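Local coordinates for secreted effector protein SopD (Salmonella typhimurium, PDB 5CPC) that acts inside host cells as a virulence effector, working with SopB in membrane fission and macropinosome formation during invasion and contributing to replication in macrophages, at residues L207-A220 and D277-I291. Residues are numbered along the deposited sequence; the frame is centred on the assembly and turned at random.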
loop_
_atom_site.group_PDB
_atom_site.type_symbol
_atom_site.label_atom_id
_atom_site.label_comp_id
_atom_site.label_asym_id
_atom_site.label_seq_id
_atom_site.Cartn_x
_atom_site.Cartn_y
_atom_site.Cartn_z
ATOM N N LEU A 207 -14.487 12.135 -24.834
ATOM C CA LEU A 207 -13.179 12.812 -24.791
ATOM C C LEU A 207 -12.729 13.052 -26.226
ATOM O O LEU A 207 -12.937 12.216 -27.079
ATOM C CB LEU A 207 -12.112 11.927 -24.127
ATOM C CG LEU A 207 -12.371 11.602 -22.638
ATOM C CD1 LEU A 207 -11.160 10.893 -22.025
ATOM C CD2 LEU A 207 -12.672 13.001 -21.864
ATOM N N THR A 208 -12.131 14.195 -26.465
ATOM C CA THR A 208 -11.611 14.510 -27.781
ATOM C C THR A 208 -10.231 13.845 -27.854
ATOM O O THR A 208 -9.697 13.419 -26.823
ATOM C CB THR A 208 -11.428 16.004 -27.939
ATOM O OG1 THR A 208 -10.418 16.379 -27.031
ATOM C CG2 THR A 208 -12.747 16.853 -27.637
ATOM N N ALA A 209 -9.657 13.777 -29.053
ATOM C CA ALA A 209 -8.337 13.163 -29.202
ATOM C C ALA A 209 -7.295 13.949 -28.328
ATOM O O ALA A 209 -6.447 13.309 -27.699
ATOM C CB ALA A 209 -7.900 13.138 -30.701
ATOM N N ASP A 210 -7.389 15.295 -28.274
ATOM C CA ASP A 210 -6.471 16.115 -27.397
ATOM C C ASP A 210 -6.556 15.716 -25.883
ATOM O O ASP A 210 -5.531 15.566 -25.196
ATOM C CB ASP A 210 -6.701 17.648 -27.596
ATOM C CG ASP A 210 -6.234 18.135 -29.020
ATOM O OD1 ASP A 210 -5.376 17.477 -29.661
ATOM O OD2 ASP A 210 -6.750 19.138 -29.525
ATOM N N GLU A 211 -7.797 15.577 -25.379
ATOM C CA GLU A 211 -8.049 15.137 -23.971
ATOM C C GLU A 211 -7.464 13.764 -23.640
ATOM O O GLU A 211 -6.848 13.569 -22.579
ATOM C CB GLU A 211 -9.564 15.212 -23.682
ATOM C CG GLU A 211 -9.991 16.712 -23.758
ATOM C CD GLU A 211 -11.447 16.932 -23.493
ATOM O OE1 GLU A 211 -12.277 16.105 -23.880
ATOM O OE2 GLU A 211 -11.769 17.974 -22.907
ATOM N N LYS A 212 -7.626 12.811 -24.543
ATOM C CA LYS A 212 -7.053 11.525 -24.305
ATOM C C LYS A 212 -5.545 11.595 -24.277
ATOM O O LYS A 212 -4.913 10.912 -23.442
ATOM C CB LYS A 212 -7.524 10.536 -25.347
ATOM C CG LYS A 212 -8.987 10.236 -25.332
ATOM C CD LYS A 212 -9.330 9.224 -26.467
ATOM C CE LYS A 212 -10.856 9.112 -26.587
ATOM N NZ LYS A 212 -11.254 8.236 -27.691
ATOM N N SER A 213 -4.950 12.384 -25.177
ATOM C CA SER A 213 -3.514 12.669 -25.064
ATOM C C SER A 213 -3.095 13.304 -23.731
ATOM O O SER A 213 -2.123 12.896 -23.161
ATOM C CB SER A 213 -3.041 13.613 -26.177
ATOM O OG SER A 213 -2.950 12.919 -27.404
ATOM N N MET A 214 -3.794 14.349 -23.310
ATOM C CA MET A 214 -3.521 14.988 -22.011
ATOM C C MET A 214 -3.569 13.950 -20.863
ATOM O O MET A 214 -2.749 14.043 -19.942
ATOM C CB MET A 214 -4.537 16.118 -21.757
ATOM C CG MET A 214 -4.232 17.010 -20.532
ATOM S SD MET A 214 -2.519 17.565 -20.381
ATOM C CE MET A 214 -2.562 18.993 -21.486
ATOM N N LEU A 215 -4.482 12.967 -20.937
ATOM C CA LEU A 215 -4.573 11.902 -19.913
ATOM C C LEU A 215 -3.476 10.800 -19.944
ATOM O O LEU A 215 -3.357 10.003 -19.011
ATOM C CB LEU A 215 -5.933 11.187 -19.951
ATOM C CG LEU A 215 -7.196 11.946 -19.597
ATOM C CD1 LEU A 215 -8.446 11.005 -19.482
ATOM C CD2 LEU A 215 -7.038 12.761 -18.340
ATOM N N ALA A 216 -2.744 10.709 -21.035
ATOM C CA ALA A 216 -1.848 9.587 -21.270
ATOM C C ALA A 216 -0.855 9.384 -20.090
ATOM O O ALA A 216 -0.607 8.268 -19.635
ATOM C CB ALA A 216 -1.095 9.810 -22.621
ATOM N N CYS A 217 -0.382 10.501 -19.544
ATOM C CA CYS A 217 0.582 10.505 -18.525
ATOM C C CYS A 217 0.157 9.927 -17.167
ATOM O O CYS A 217 1.015 9.526 -16.403
ATOM C CB CYS A 217 1.086 11.926 -18.367
ATOM S SG CYS A 217 0.001 13.021 -17.434
ATOM N N ILE A 218 -1.144 9.881 -16.859
ATOM C CA ILE A 218 -1.550 9.307 -15.558
ATOM C C ILE A 218 -1.591 7.798 -15.567
ATOM O O ILE A 218 -2.038 7.212 -14.584
ATOM C CB ILE A 218 -2.930 9.815 -15.035
ATOM C CG1 ILE A 218 -4.058 9.387 -15.999
ATOM C CG2 ILE A 218 -2.845 11.300 -14.825
ATOM C CD1 ILE A 218 -5.514 9.688 -15.532
ATOM N N ASN A 219 -1.195 7.184 -16.691
ATOM C CA ASN A 219 -1.226 5.725 -16.862
ATOM C C ASN A 219 -0.179 5.321 -17.910
ATOM O O ASN A 219 -0.431 4.523 -18.822
ATOM C CB ASN A 219 -2.635 5.245 -17.250
ATOM C CG ASN A 219 -2.745 3.730 -17.426
ATOM O OD1 ASN A 219 -1.954 2.967 -16.868
ATOM N ND2 ASN A 219 -3.723 3.291 -18.248
ATOM N N ALA A 220 1.006 5.890 -17.779
ATOM C CA ALA A 220 2.180 5.407 -18.512
ATOM C C ALA A 220 2.101 5.658 -20.035
ATOM O O ALA A 220 2.576 4.825 -20.826
ATOM C CB ALA A 220 2.462 3.898 -18.180
ATOM N N ASP A 277 4.844 9.464 -13.640
ATOM C CA ASP A 277 3.428 9.730 -13.793
ATOM C C ASP A 277 2.908 10.706 -12.758
ATOM O O ASP A 277 2.130 11.647 -13.052
ATOM C CB ASP A 277 2.686 8.456 -13.587
ATOM C CG ASP A 277 2.733 7.526 -14.793
ATOM O OD1 ASP A 277 3.761 7.458 -15.512
ATOM O OD2 ASP A 277 1.708 6.816 -14.983
ATOM N N TYR A 278 3.315 10.474 -11.529
ATOM C CA TYR A 278 2.943 11.347 -10.432
ATOM C C TYR A 278 3.373 12.788 -10.701
ATOM O O TYR A 278 2.620 13.741 -10.462
ATOM C CB TYR A 278 3.604 10.830 -9.145
ATOM C CG TYR A 278 3.129 11.468 -7.864
ATOM C CD1 TYR A 278 1.889 11.157 -7.337
ATOM C CD2 TYR A 278 3.959 12.330 -7.142
ATOM C CE1 TYR A 278 1.426 11.721 -6.137
ATOM C CE2 TYR A 278 3.540 12.883 -5.934
ATOM C CZ TYR A 278 2.260 12.566 -5.439
ATOM O OH TYR A 278 1.821 13.071 -4.236
ATOM N N ASN A 279 4.603 12.943 -11.143
ATOM C CA ASN A 279 5.154 14.283 -11.390
ATOM C C ASN A 279 4.501 14.937 -12.614
ATOM O O ASN A 279 4.213 16.144 -12.595
ATOM C CB ASN A 279 6.700 14.245 -11.500
ATOM C CG ASN A 279 7.383 13.920 -10.145
ATOM O OD1 ASN A 279 6.965 14.411 -9.090
ATOM N ND2 ASN A 279 8.389 13.057 -10.179
ATOM N N ASP A 280 4.242 14.135 -13.656
ATOM C CA ASP A 280 3.564 14.647 -14.859
ATOM C C ASP A 280 2.211 15.128 -14.444
ATOM O O ASP A 280 1.791 16.205 -14.853
ATOM C CB ASP A 280 3.391 13.564 -15.941
ATOM C CG ASP A 280 4.687 13.266 -16.703
ATOM O OD1 ASP A 280 5.593 14.135 -16.681
ATOM O OD2 ASP A 280 4.802 12.171 -17.324
ATOM N N TYR A 281 1.518 14.331 -13.639
ATOM C CA TYR A 281 0.147 14.661 -13.294
ATOM C C TYR A 281 0.154 16.056 -12.580
ATOM O O TYR A 281 -0.556 16.977 -12.978
ATOM C CB TYR A 281 -0.498 13.511 -12.437
ATOM C CG TYR A 281 -1.677 14.012 -11.715
ATOM C CD1 TYR A 281 -2.837 14.344 -12.411
ATOM C CD2 TYR A 281 -1.653 14.208 -10.348
ATOM C CE1 TYR A 281 -3.929 14.838 -11.765
ATOM C CE2 TYR A 281 -2.766 14.765 -9.694
ATOM C CZ TYR A 281 -3.900 15.061 -10.405
ATOM O OH TYR A 281 -5.038 15.599 -9.803
ATOM N N HIS A 282 1.030 16.235 -11.582
ATOM C CA HIS A 282 1.106 17.520 -10.902
ATOM C C HIS A 282 1.587 18.682 -11.748
ATOM O O HIS A 282 1.143 19.826 -11.558
ATOM C CB HIS A 282 1.940 17.415 -9.579
ATOM C CG HIS A 282 1.236 16.620 -8.531
ATOM N ND1 HIS A 282 1.680 15.388 -8.107
ATOM C CD2 HIS A 282 0.027 16.807 -7.941
ATOM C CE1 HIS A 282 0.823 14.894 -7.230
ATOM N NE2 HIS A 282 -0.192 15.733 -7.114
ATOM N N ALA A 283 2.531 18.438 -12.648
ATOM C CA ALA A 283 2.905 19.523 -13.555
ATOM C C ALA A 283 1.666 19.988 -14.401
ATOM O O ALA A 283 1.509 21.169 -14.665
ATOM C CB ALA A 283 4.089 19.107 -14.434
ATOM N N LYS A 284 0.746 19.073 -14.736
ATOM C CA LYS A 284 -0.321 19.387 -15.678
ATOM C C LYS A 284 -1.718 19.293 -15.018
ATOM O O LYS A 284 -2.729 19.196 -15.701
ATOM C CB LYS A 284 -0.291 18.431 -16.853
ATOM C CG LYS A 284 1.042 18.382 -17.548
ATOM C CD LYS A 284 0.782 18.198 -18.977
ATOM C CE LYS A 284 1.097 16.816 -19.410
ATOM N NZ LYS A 284 2.444 17.016 -20.041
ATOM N N LYS A 285 -1.732 19.371 -13.696
ATOM C CA LYS A 285 -2.919 19.142 -12.907
ATOM C C LYS A 285 -4.084 20.028 -13.352
ATOM O O LYS A 285 -5.204 19.579 -13.426
ATOM C CB LYS A 285 -2.581 19.439 -11.431
ATOM C CG LYS A 285 -3.523 18.750 -10.452
ATOM C CD LYS A 285 -3.114 19.062 -8.951
ATOM C CE LYS A 285 -4.371 19.294 -8.083
ATOM N NZ LYS A 285 -5.093 17.990 -8.080
ATOM N N MET A 286 -3.817 21.294 -13.628
ATOM C CA MET A 286 -4.922 22.179 -13.976
ATOM C C MET A 286 -5.574 21.870 -15.342
ATOM O O MET A 286 -6.683 22.411 -15.595
ATOM C CB MET A 286 -4.548 23.648 -13.879
ATOM C CG MET A 286 -3.360 24.099 -14.785
ATOM S SD MET A 286 -3.396 25.853 -15.341
ATOM C CE MET A 286 -1.635 26.235 -15.652
ATOM N N PHE A 287 -4.923 21.053 -16.194
ATOM C CA PHE A 287 -5.514 20.607 -17.495
ATOM C C PHE A 287 -6.183 19.292 -17.263
ATOM O O PHE A 287 -7.355 19.087 -17.639
ATOM C CB PHE A 287 -4.441 20.486 -18.613
ATOM C CG PHE A 287 -3.788 21.823 -18.944
ATOM C CD1 PHE A 287 -4.521 22.834 -19.539
ATOM C CD2 PHE A 287 -2.464 22.083 -18.591
ATOM C CE1 PHE A 287 -3.934 24.109 -19.770
ATOM C CE2 PHE A 287 -1.853 23.359 -18.810
ATOM C CZ PHE A 287 -2.573 24.356 -19.392
ATOM N N ILE A 288 -5.456 18.401 -16.583
ATOM C CA ILE A 288 -5.966 17.047 -16.284
ATOM C C ILE A 288 -7.225 17.061 -15.402
ATOM O O ILE A 288 -8.219 16.369 -15.674
ATOM C CB ILE A 288 -4.831 16.160 -15.731
ATOM C CG1 ILE A 288 -3.877 15.899 -16.890
ATOM C CG2 ILE A 288 -5.380 14.841 -15.253
ATOM C CD1 ILE A 288 -2.640 15.152 -16.537
ATOM N N ASP A 289 -7.242 17.919 -14.398
ATOM C CA ASP A 289 -8.447 17.934 -13.496
ATOM C C ASP A 289 -9.700 18.371 -14.216
ATOM O O ASP A 289 -10.782 17.793 -14.015
ATOM C CB ASP A 289 -8.146 18.781 -12.214
ATOM C CG ASP A 289 -7.172 18.035 -11.251
ATOM O OD1 ASP A 289 -6.768 16.894 -11.569
ATOM O OD2 ASP A 289 -6.808 18.569 -10.177
ATOM N N VAL A 290 -9.573 19.335 -15.122
ATOM C CA VAL A 290 -10.735 19.742 -15.944
ATOM C C VAL A 290 -11.320 18.516 -16.603
ATOM O O VAL A 290 -12.531 18.307 -16.625
ATOM C CB VAL A 290 -10.314 20.824 -17.054
ATOM C CG1 VAL A 290 -11.429 21.125 -18.013
ATOM C CG2 VAL A 290 -9.914 22.086 -16.406
ATOM N N ILE A 291 -10.467 17.683 -17.164
ATOM C CA ILE A 291 -10.952 16.500 -17.867
ATOM C C ILE A 291 -11.486 15.382 -16.946
ATOM O O ILE A 291 -12.491 14.742 -17.218
ATOM C CB ILE A 291 -9.747 15.881 -18.731
ATOM C CG1 ILE A 291 -9.227 16.898 -19.764
ATOM C CG2 ILE A 291 -10.244 14.627 -19.426
ATOM C CD1 ILE A 291 -7.845 16.579 -20.339
#
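A short capped helix, 209-215, packs against the corner where helix 264-283 breaks at Lys284 and gives way to helix 285-298; the axes of 209-215 and 285-291 approach to 9.7 Å, with 122° between their N-to-C directions. Met214 and Ile291 carry the apolar middle. Met214 CB lies 3.6 Å from Ile291 CD1; chi1 of -171° turns CG away from the backbone N, and bends at chi2 and chi3 carry SD to 3.6 Å from Lys284 CD and CE onto Phe287 CB. Ile291 CG2 is met by Leu207 CD2 and, at 3.9 Å, by Leu215 CD2. Ile288 CD1 touches Met214 O and Cys217 SG, 3.5 Å from the sulfur, while Ile218 CG2 approaches Tyr281 CD1 obliquely at 3.9 Å. At the far end Ala220 N gives a weak, bent hydrogen bond (3.0 Å, 132°) to Asp277 OD2, which also forms a salt bridge with Lys231 that probably helps keep the carboxylate ionised. Thr208 and Glu211 form a capping box at the start of the short helix, and Glu211 is salt-bridged to Lys294 farther along helix 285-298. Leu295 and Phe223 extend the apolar packing around Leu207 and Leu215, and strand 240-245 touches Tyr281 through Phe243 and Met245.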